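Long-range contacts in tailspike protein (Siphovirus 9NA, PDB 3RIQ), which probably recognises and cleaves the O-antigen of Salmonella lipopolysaccharide as an endorhamnosidase built on a trimeric right-handed beta-helix: residues G234-I239 with V266-T271; L371-C376 with I385-Y390. All coordinates share one frame; numbering follows the deposited sequence.

Contact 1: residues G234-I239 with V266-T271; sequences GVRDLI and VFDNIT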
# COMPACT_ATOMS: atom_id res chain seq x y z
N GLY A 234 0.38 19.75 -1.62
CA GLY A 234 1.40 18.71 -1.52
C GLY A 234 1.75 18.06 -2.84
O GLY A 234 1.69 18.70 -3.89
N VAL A 235 2.14 16.78 -2.78
CA VAL A 235 2.62 16.08 -3.98
C VAL A 235 2.01 14.69 -4.01
O VAL A 235 2.04 13.98 -2.99
CB VAL A 235 4.17 15.95 -4.01
CG1 VAL A 235 4.62 15.18 -5.25
CG2 VAL A 235 4.84 17.33 -3.89
N ARG A 236 1.52 14.27 -5.19
CA ARG A 236 0.97 12.91 -5.35
C ARG A 236 1.45 12.29 -6.65
O ARG A 236 1.50 13.00 -7.67
CB ARG A 236 -0.57 12.94 -5.31
CG ARG A 236 -1.20 11.56 -5.53
CD ARG A 236 -2.69 11.52 -5.22
NE ARG A 236 -3.54 12.51 -5.90
CZ ARG A 236 -4.12 12.32 -7.08
NH1 ARG A 236 -3.85 11.21 -7.79
NH2 ARG A 236 -4.99 13.23 -7.57
N ASP A 237 1.84 11.00 -6.61
CA ASP A 237 2.15 10.21 -7.85
C ASP A 237 3.28 10.83 -8.66
O ASP A 237 3.11 11.08 -9.87
CB ASP A 237 0.91 10.07 -8.74
CG ASP A 237 -0.22 9.32 -8.08
OD1 ASP A 237 0.05 8.47 -7.20
OD2 ASP A 237 -1.39 9.55 -8.47
N LEU A 238 4.42 11.10 -8.01
CA LEU A 238 5.56 11.72 -8.69
C LEU A 238 6.77 10.78 -8.64
O LEU A 238 7.01 10.11 -7.62
CB LEU A 238 5.94 13.03 -7.97
CG LEU A 238 7.14 13.78 -8.56
CD1 LEU A 238 6.82 14.36 -9.94
CD2 LEU A 238 7.57 14.89 -7.59
N ILE A 239 7.54 10.75 -9.72
CA ILE A 239 8.90 10.13 -9.70
C ILE A 239 9.89 11.28 -9.67
O ILE A 239 9.84 12.16 -10.54
CB ILE A 239 9.14 9.23 -10.94
CG1 ILE A 239 8.12 8.08 -10.97
CG2 ILE A 239 10.57 8.72 -10.93
CD1 ILE A 239 8.13 7.28 -12.25
N VAL A 266 -0.05 16.88 2.07
CA VAL A 266 -0.12 15.44 1.79
C VAL A 266 0.95 15.07 0.77
O VAL A 266 1.06 15.71 -0.29
CB VAL A 266 -1.50 15.05 1.21
CG1 VAL A 266 -1.52 13.54 0.84
CG2 VAL A 266 -2.63 15.38 2.19
N PHE A 267 1.75 14.05 1.11
CA PHE A 267 2.74 13.49 0.20
C PHE A 267 2.35 12.03 0.03
O PHE A 267 2.48 11.24 0.99
CB PHE A 267 4.16 13.61 0.80
CG PHE A 267 4.55 15.05 1.10
CD1 PHE A 267 5.07 15.85 0.10
CD2 PHE A 267 4.31 15.62 2.38
CE1 PHE A 267 5.43 17.18 0.37
CE2 PHE A 267 4.64 16.97 2.65
CZ PHE A 267 5.20 17.74 1.64
N ASP A 268 1.86 11.69 -1.17
CA ASP A 268 1.28 10.37 -1.43
C ASP A 268 1.87 9.77 -2.71
O ASP A 268 1.64 10.32 -3.80
CB ASP A 268 -0.26 10.50 -1.54
CG ASP A 268 -0.95 9.21 -2.01
OD1 ASP A 268 -0.39 8.10 -1.87
OD2 ASP A 268 -2.11 9.32 -2.48
N ASN A 269 2.60 8.66 -2.59
CA ASN A 269 3.13 7.95 -3.75
C ASN A 269 4.21 8.74 -4.46
O ASN A 269 4.03 9.22 -5.60
CB ASN A 269 2.04 7.51 -4.72
CG ASN A 269 2.55 6.47 -5.72
OD1 ASN A 269 3.64 5.93 -5.51
ND2 ASN A 269 1.84 6.24 -6.81
N ILE A 270 5.33 8.86 -3.79
CA ILE A 270 6.50 9.50 -4.34
C ILE A 270 7.56 8.42 -4.45
O ILE A 270 7.79 7.69 -3.48
CB ILE A 270 6.99 10.66 -3.47
CG1 ILE A 270 5.88 11.73 -3.36
CG2 ILE A 270 8.34 11.24 -4.04
CD1 ILE A 270 6.14 12.81 -2.36
N THR A 271 8.17 8.31 -5.62
CA THR A 271 9.28 7.39 -5.90
C THR A 271 10.51 8.25 -6.10
O THR A 271 10.56 9.01 -7.08
CB THR A 271 9.02 6.60 -7.22
OG1 THR A 271 7.81 5.84 -7.07
CG2 THR A 271 10.19 5.70 -7.58
O HOH W 1 -1.99 7.85 -5.47
O HOH W 2 5.53 7.34 -7.48

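Contact 2: residues L371-C376 with I385-Y390; sequences LNQIVC and IMVHAY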
# COMPACT_ATOMS: atom_id res chain seq x y z
N LEU A 371 25.88 4.22 11.20
CA LEU A 371 24.56 4.78 11.35
C LEU A 371 23.52 3.66 11.49
O LEU A 371 23.72 2.56 11.03
CB LEU A 371 24.21 5.67 10.13
CG LEU A 371 25.19 6.82 9.90
CD1 LEU A 371 24.71 7.59 8.66
CD2 LEU A 371 25.27 7.73 11.12
N ASN A 372 22.42 3.97 12.16
CA ASN A 372 21.33 3.02 12.38
C ASN A 372 20.36 2.91 11.19
O ASN A 372 20.30 3.80 10.35
CB ASN A 372 20.60 3.41 13.66
CG ASN A 372 21.54 3.48 14.84
OD1 ASN A 372 22.31 2.56 15.08
ND2 ASN A 372 21.49 4.55 15.56
N GLN A 373 19.64 1.79 11.09
CA GLN A 373 18.70 1.61 9.98
C GLN A 373 17.49 2.51 10.14
O GLN A 373 17.12 3.17 9.20
CB GLN A 373 18.25 0.15 9.83
CG GLN A 373 19.44 -0.81 9.67
CD GLN A 373 20.06 -0.77 8.30
OE1 GLN A 373 19.38 -0.94 7.29
NE2 GLN A 373 21.37 -0.56 8.25
N ILE A 374 16.89 2.52 11.32
CA ILE A 374 15.72 3.34 11.64
C ILE A 374 16.04 4.06 12.94
O ILE A 374 16.52 3.45 13.91
CB ILE A 374 14.46 2.46 11.79
CG1 ILE A 374 14.06 1.88 10.44
CG2 ILE A 374 13.25 3.28 12.36
CD1 ILE A 374 12.82 0.97 10.47
N VAL A 375 15.82 5.37 12.94
CA VAL A 375 16.02 6.21 14.12
C VAL A 375 14.78 7.02 14.42
O VAL A 375 14.19 7.62 13.49
CB VAL A 375 17.19 7.23 13.92
CG1 VAL A 375 17.27 8.21 15.10
CG2 VAL A 375 18.53 6.50 13.72
N CYS A 376 14.39 7.11 15.69
CA CYS A 376 13.42 8.12 16.14
C CYS A 376 14.04 8.79 17.35
O CYS A 376 14.52 8.10 18.31
CB CYS A 376 12.09 7.51 16.58
SG CYS A 376 11.21 6.56 15.31
N ILE A 385 7.05 -2.91 11.28
CA ILE A 385 8.38 -2.45 10.89
C ILE A 385 9.15 -3.66 10.38
O ILE A 385 9.22 -4.69 11.05
CB ILE A 385 9.10 -1.84 12.14
CG1 ILE A 385 8.23 -0.74 12.80
CG2 ILE A 385 10.54 -1.39 11.77
CD1 ILE A 385 7.91 0.50 11.92
N MET A 386 9.75 -3.54 9.19
CA MET A 386 10.62 -4.60 8.67
C MET A 386 11.97 -3.97 8.34
O MET A 386 12.04 -2.97 7.62
CB MET A 386 10.00 -5.26 7.44
CG MET A 386 8.73 -6.07 7.74
SD MET A 386 8.27 -7.16 6.39
CE MET A 386 7.79 -6.02 5.12
N VAL A 387 13.04 -4.52 8.90
CA VAL A 387 14.39 -4.08 8.58
C VAL A 387 15.20 -5.25 8.01
O VAL A 387 15.12 -6.38 8.50
CB VAL A 387 15.08 -3.56 9.85
CG1 VAL A 387 16.56 -3.26 9.61
CG2 VAL A 387 14.37 -2.27 10.33
N HIS A 388 15.99 -4.99 6.98
CA HIS A 388 16.96 -5.98 6.50
C HIS A 388 18.28 -5.29 6.30
O HIS A 388 18.53 -4.76 5.23
CB HIS A 388 16.49 -6.66 5.21
CG HIS A 388 17.32 -7.84 4.82
ND1 HIS A 388 16.91 -8.76 3.89
CD2 HIS A 388 18.50 -8.30 5.31
CE1 HIS A 388 17.83 -9.71 3.77
NE2 HIS A 388 18.80 -9.46 4.63
N ALA A 389 19.09 -5.26 7.34
CA ALA A 389 20.39 -4.61 7.29
C ALA A 389 21.37 -5.56 6.61
O ALA A 389 21.33 -6.78 6.84
CB ALA A 389 20.85 -4.31 8.70
N TYR A 390 22.26 -5.03 5.78
CA TYR A 390 23.30 -5.84 5.13
C TYR A 390 24.64 -5.62 5.82
O TYR A 390 25.73 -5.94 5.27
CB TYR A 390 23.40 -5.46 3.64
CG TYR A 390 22.23 -5.86 2.72
CD1 TYR A 390 21.01 -6.33 3.24
CD2 TYR A 390 22.31 -5.67 1.34
CE1 TYR A 390 19.95 -6.68 2.40
CE2 TYR A 390 21.23 -5.99 0.49
CZ TYR A 390 20.05 -6.49 1.03
OH TYR A 390 18.96 -6.81 0.20

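Contact 1: residues G234-I239 with V266-T271
V235 meets I270 one coil on, on the apolar face of two segments that run parallel and in register on both sides of a corner. The two side chains cross at about a right angle, V235 CG1 resting 4.0 Å from I270 CD1. I270 reaches back along the chain because its CG1 lies beside the backbone N (chi1 -61°). F267 adds its ring carbon CD1 at 4.2 Å from V235 CB; V220, F222 and V248 close in around this apolar face, which lines the interior of the beta-helix. Backbone bonds run in the parallel pattern, from D268 N to V235 O and from T271 N to L238 O (both 2.9 Å). At the corner both D237 and N269 take left-handed backbone angles, so the chain bends at the same place in both coils. There N269 ND2 donates to D237 OD1 at 2.9 Å, on its anti side and 30° out of the carboxylate plane, the two flat groups nearly perpendicular (82°). The looser part is R236, partly exposed beside D268, its CD 3.6 Å from D268 OD2; its NH1 forms a salt bridge with D237 OD2 (3.0 Å), though the hydrogen bond in it is weak. One water lies 2.7 Å from D237 OD1 and another between L238 O and T271 OG1. Neighbouring subunits close the rest: N269 of the third subunit donates to D268 OD2, while N314 holds D268 OD1, and N269 itself bonds to D268 and R313 of the second subunit. The chemistry thus divides in two: hydrocarbon inside the coil, amide and charge where subunits meet.

Contact 2: residues L371-C376 with I385-Y390
I385 touches I374 across the interior of the beta-helix, with methyl CG2 of I385 3.5 Å from CD1 of I374. The isoleucine opposite is fully extended at its outer bond (chi2 180°), which carries CD1 out to the other strand. M386 starts out away from the first segment, and its side chain packs on N358 of the second subunit. V387 turns inward again and divides its two branches between partners: CG2 lies 3.6 Å from the same I374 CD1, the two side chains sliding past each other in opposite directions, while CG1 comes within 3.8 Å of Q373 CG. The end of I374 thus rests against methyls of alternate residues. H388 faces outward, and its ND1 is hydrogen-bonded to R383 of the second subunit. At A389 the methyl CB lies against the flat amide of Q373, 3.6 Å from CD and a little farther from OE1 and NE2. Q373 is bent at chi2 (-76°), which brings the amide over the alanine, and its OE1 accepts a hydrogen bond from A364 N. Last comes Y390, whose CE1 stands 3.6 Å above the H388 ring, over its centre, and covers one face of that imidazole. No hydrogen bond joins the two segments, so the contact rests on packing alone. I374 also touches M347 on the preceding coil and V361, which packs on Q373 as well, and I385 leans on V397 of the following coil; strands 347-349 and 397-399 pair with 374-376, and 355-362 with 381-388 on the other wall.

Overall arrangement
The two contacts illustrate two kinds of contact within a parallel beta-helix. Contact 1 joins neighbouring coils along the axis through backbone bonds, whereas contact 2 crosses the packed interior between two walls, by side chains alone. They are in series along the chain, their centres 23 Å apart and their nearest atoms about 16 Å apart, so they do not touch and are linked through the intervening coils. Both turn apolar side chains inward and reach the second subunit on the outside, and in each an arginine of that subunit takes part. Neither contact holds a bound ligand; both belong to the framework of the trimeric tailspike.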